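Local coordinates for protein P47 (PDB 6EKT) that may belong to a progenitor toxin complex that protects botulinum neurotoxin in the host gut, and resembles tubular lipid-binding proteins of the TULIP superfamily, at residues G104-K112 with D138-N149. Numbering follows the deposited sequence.
Sequences GINPVLEIK and DIKIIVSDLNGN
CG is anti to the carbonyl carbon in both Glu-110 (chi1 -85°) and Lys-140 (chi1 -59°), a hydrogen-bonded pair of an antiparallel beta hairpin whose CB atoms share one face; with the glutamate extended beyond CG and the lysine bent at chi3 (-73°), their ends turn together, NZ of Lys-140 lying 2.8 Å from Glu-110 OE2, above the carboxylate plane. This salt bridge shares the carboxylate with Arg-83, which pairs with OE1, while Phe-81 receives Lys-140 in a cation-pi contact. The hairpin, formed by strands 108-118 and 124-141, belongs to the sheet beside helix 152-168 in this TULIP-like protein. On the face toward that helix, Leu-109 CD2 lies 3.8 Å from Ile-141 CG1, the two side chains side by side and pointing the same way, and Phe-166 touches Leu-109 and Ile-139. A classic beta bulge interrupts the pairing: Val-108 O accepts from both Ile-142 N (2.8 Å) and Val-143 N (3.1 Å), and Val-108 CG1 packs on Ile-142 CB. Farther on, Leu-146 lays CD2 against Val-108 CG2, and its N binds Asn-106 O. Asp-145 then organises the type I turn to Gly-148: its OD1 accepts from Asn-147 N, two residues on, which makes an Asx turn, and from the opposite face of the carboxylate Asn-106 N at 2.8 Å, tying the turn to the loop before strand 108-118. The Asn-147 amide, its plane nearly containing the acceptor, closes this end with ND2 2.7 Å from Gly-104 O.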
loop_
_atom_site.group_PDB
_atom_site.type_symbol
_atom_site.label_atom_id
_atom_site.label_comp_id
_atom_site.label_asym_id
_atom_site.label_seq_id
_atom_site.Cartn_x
_atom_site.Cartn_y
_atom_site.Cartn_z
ATOM N N GLY A 104 38.667 4.787 -13.125
ATOM C CA GLY A 104 38.621 4.924 -11.668
ATOM C C GLY A 104 37.938 6.180 -11.152
ATOM O O GLY A 104 37.962 6.442 -9.948
ATOM N N ILE A 105 37.308 6.941 -12.050
ATOM C CA ILE A 105 36.511 8.122 -11.670
ATOM C C ILE A 105 35.098 7.652 -11.278
ATOM O O ILE A 105 34.496 6.802 -11.966
ATOM C CB ILE A 105 36.529 9.220 -12.781
ATOM C CG1 ILE A 105 37.826 10.057 -12.724
ATOM C CG2 ILE A 105 35.360 10.193 -12.658
ATOM C CD1 ILE A 105 39.110 9.307 -12.982
ATOM N N ASN A 106 34.590 8.211 -10.173
ATOM C CA ASN A 106 33.377 7.715 -9.510
ATOM C C ASN A 106 32.379 8.865 -9.205
ATOM O O ASN A 106 32.286 9.335 -8.057
ATOM C CB ASN A 106 33.785 6.922 -8.250
ATOM C CG ASN A 106 32.637 6.141 -7.638
ATOM O OD1 ASN A 106 31.595 5.915 -8.273
ATOM N ND2 ASN A 106 32.828 5.707 -6.392
ATOM N N PRO A 107 31.631 9.327 -10.241
ATOM C CA PRO A 107 30.696 10.438 -10.069
ATOM C C PRO A 107 29.459 10.053 -9.260
ATOM O O PRO A 107 29.033 8.889 -9.263
ATOM C CB PRO A 107 30.281 10.783 -11.511
ATOM C CG PRO A 107 31.298 10.107 -12.402
ATOM C CD PRO A 107 31.636 8.858 -11.639
ATOM N N VAL A 108 28.917 11.043 -8.557
ATOM C CA VAL A 108 27.631 10.902 -7.893
ATOM C C VAL A 108 26.676 11.878 -8.564
ATOM O O VAL A 108 26.910 13.102 -8.570
ATOM C CB VAL A 108 27.724 11.183 -6.371
ATOM C CG1 VAL A 108 26.371 10.970 -5.697
ATOM C CG2 VAL A 108 28.790 10.305 -5.732
ATOM N N LEU A 109 25.623 11.320 -9.152
ATOM C CA LEU A 109 24.603 12.096 -9.799
ATOM C C LEU A 109 23.278 11.958 -9.057
ATOM O O LEU A 109 23.098 11.054 -8.219
ATOM C CB LEU A 109 24.424 11.641 -11.256
ATOM C CG LEU A 109 25.688 11.482 -12.111
ATOM C CD1 LEU A 109 25.388 10.833 -13.456
ATOM C CD2 LEU A 109 26.360 12.826 -12.308
ATOM N N GLU A 110 22.364 12.868 -9.367
ATOM C CA GLU A 110 20.963 12.680 -9.050
ATOM C C GLU A 110 20.174 12.743 -10.339
ATOM O O GLU A 110 20.324 13.681 -11.120
ATOM C CB GLU A 110 20.467 13.715 -8.036
ATOM C CG GLU A 110 20.744 13.289 -6.614
ATOM C CD GLU A 110 20.171 14.225 -5.565
ATOM O OE1 GLU A 110 20.691 14.197 -4.442
ATOM O OE2 GLU A 110 19.200 14.975 -5.842
ATOM N N ILE A 111 19.334 11.729 -10.573
ATOM C CA ILE A 111 18.557 11.680 -11.806
ATOM C C ILE A 111 17.094 11.526 -11.435
ATOM O O ILE A 111 16.751 10.689 -10.590
ATOM C CB ILE A 111 19.026 10.560 -12.778
ATOM C CG1 ILE A 111 20.542 10.696 -13.087
ATOM C CG2 ILE A 111 18.199 10.588 -14.067
ATOM C CD1 ILE A 111 21.123 9.681 -14.066
ATOM N N LYS A 112 16.257 12.334 -12.072
ATOM C CA LYS A 112 14.811 12.294 -11.864
ATOM C C LYS A 112 14.222 10.976 -12.386
ATOM O O LYS A 112 14.707 10.428 -13.377
ATOM C CB LYS A 112 14.163 13.477 -12.577
ATOM C CG LYS A 112 12.713 13.717 -12.183
ATOM C CD LYS A 112 12.108 14.921 -12.875
ATOM C CE LYS A 112 12.576 16.253 -12.294
ATOM N NZ LYS A 112 12.189 16.402 -10.875
ATOM N N ASP A 138 17.159 17.643 -14.627
ATOM C CA ASP A 138 16.750 16.256 -14.388
ATOM C C ASP A 138 17.944 15.383 -14.110
ATOM O O ASP A 138 17.791 14.329 -13.501
ATOM C CB ASP A 138 15.925 15.712 -15.540
ATOM C CG ASP A 138 14.504 16.262 -15.548
ATOM O OD1 ASP A 138 14.131 17.010 -14.623
ATOM O OD2 ASP A 138 13.760 15.938 -16.495
ATOM N N ILE A 139 19.119 15.838 -14.558
ATOM C CA ILE A 139 20.407 15.303 -14.130
ATOM C C ILE A 139 21.143 16.404 -13.382
ATOM O O ILE A 139 21.317 17.501 -13.917
ATOM C CB ILE A 139 21.299 14.845 -15.307
ATOM C CG1 ILE A 139 20.575 13.811 -16.175
ATOM C CG2 ILE A 139 22.630 14.280 -14.789
ATOM C CD1 ILE A 139 21.187 13.649 -17.557
ATOM N N LYS A 140 21.573 16.076 -12.164
ATOM C CA LYS A 140 22.396 16.945 -11.331
ATOM C C LYS A 140 23.681 16.225 -11.020
ATOM O O LYS A 140 23.673 15.015 -10.770
ATOM C CB LYS A 140 21.707 17.313 -10.015
ATOM C CG LYS A 140 20.366 18.022 -10.165
ATOM C CD LYS A 140 19.821 18.472 -8.812
ATOM C CE LYS A 140 19.323 17.293 -7.999
ATOM N NZ LYS A 140 18.906 17.651 -6.607
ATOM N N ILE A 141 24.787 16.967 -11.052
ATOM C CA ILE A 141 26.062 16.456 -10.583
ATOM C C ILE A 141 26.214 16.804 -9.106
ATOM O O ILE A 141 26.268 17.982 -8.729
ATOM C CB ILE A 141 27.248 16.983 -11.436
ATOM C CG1 ILE A 141 27.052 16.540 -12.897
ATOM C CG2 ILE A 141 28.583 16.503 -10.860
ATOM C CD1 ILE A 141 27.982 17.194 -13.902
ATOM N N ILE A 142 26.265 15.768 -8.279
ATOM C CA ILE A 142 26.470 15.917 -6.842
ATOM C C ILE A 142 27.965 16.025 -6.550
ATOM O O ILE A 142 28.388 17.011 -5.952
ATOM C CB ILE A 142 25.764 14.785 -6.038
ATOM C CG1 ILE A 142 24.283 14.679 -6.431
ATOM C CG2 ILE A 142 25.907 14.985 -4.527
ATOM C CD1 ILE A 142 23.467 15.971 -6.328
ATOM N N VAL A 143 28.746 15.031 -6.988
ATOM C CA VAL A 143 30.211 14.996 -6.840
ATOM C C VAL A 143 30.805 14.512 -8.162
ATOM O O VAL A 143 30.412 13.469 -8.688
ATOM C CB VAL A 143 30.683 14.046 -5.698
ATOM C CG1 VAL A 143 32.187 14.170 -5.469
ATOM C CG2 VAL A 143 29.947 14.321 -4.390
ATOM N N SER A 144 31.756 15.268 -8.699
ATOM C CA SER A 144 32.397 14.903 -9.969
ATOM C C SER A 144 33.171 13.586 -9.848
ATOM O O SER A 144 33.072 12.703 -10.717
ATOM C CB SER A 144 33.289 16.052 -10.480
ATOM O OG SER A 144 32.499 17.221 -10.675
ATOM N N ASP A 145 33.917 13.455 -8.759
ATOM C CA ASP A 145 34.660 12.234 -8.471
ATOM C C ASP A 145 34.799 12.039 -6.968
ATOM O O ASP A 145 35.517 12.774 -6.291
ATOM C CB ASP A 145 36.045 12.244 -9.154
ATOM C CG ASP A 145 36.783 10.902 -9.032
ATOM O OD1 ASP A 145 36.174 9.887 -8.655
ATOM O OD2 ASP A 145 37.991 10.866 -9.336
ATOM N N LEU A 146 34.102 11.026 -6.471
ATOM C CA LEU A 146 34.172 10.616 -5.072
ATOM C C LEU A 146 35.605 10.198 -4.661
ATOM O O LEU A 146 35.946 10.221 -3.476
ATOM C CB LEU A 146 33.166 9.483 -4.842
ATOM C CG LEU A 146 32.400 9.305 -3.527
ATOM C CD1 LEU A 146 31.723 10.581 -3.046
ATOM C CD2 LEU A 146 31.383 8.191 -3.707
ATOM N N ASN A 147 36.433 9.847 -5.651
ATOM C CA ASN A 147 37.830 9.433 -5.443
ATOM C C ASN A 147 38.856 10.587 -5.473
ATOM O O ASN A 147 40.059 10.354 -5.292
ATOM C CB ASN A 147 38.206 8.335 -6.457
ATOM C CG ASN A 147 37.388 7.065 -6.287
ATOM O OD1 ASN A 147 36.988 6.712 -5.182
ATOM N ND2 ASN A 147 37.137 6.366 -7.391
ATOM N N GLY A 148 38.382 11.813 -5.719
ATOM C CA GLY A 148 39.193 13.044 -5.635
ATOM C C GLY A 148 40.178 13.358 -6.758
ATOM O O GLY A 148 41.050 14.218 -6.597
ATOM N N ASN A 149 40.029 12.686 -7.898
ATOM C CA ASN A 149 41.001 12.762 -8.996
ATOM C C ASN A 149 40.798 13.919 -9.975
ATOM O O ASN A 149 41.736 14.310 -10.669
ATOM C CB ASN A 149 41.055 11.438 -9.759
ATOM C CG ASN A 149 41.638 10.310 -8.934
ATOM O OD1 ASN A 149 42.804 9.961 -9.099
ATOM N ND2 ASN A 149 40.838 9.742 -8.039
#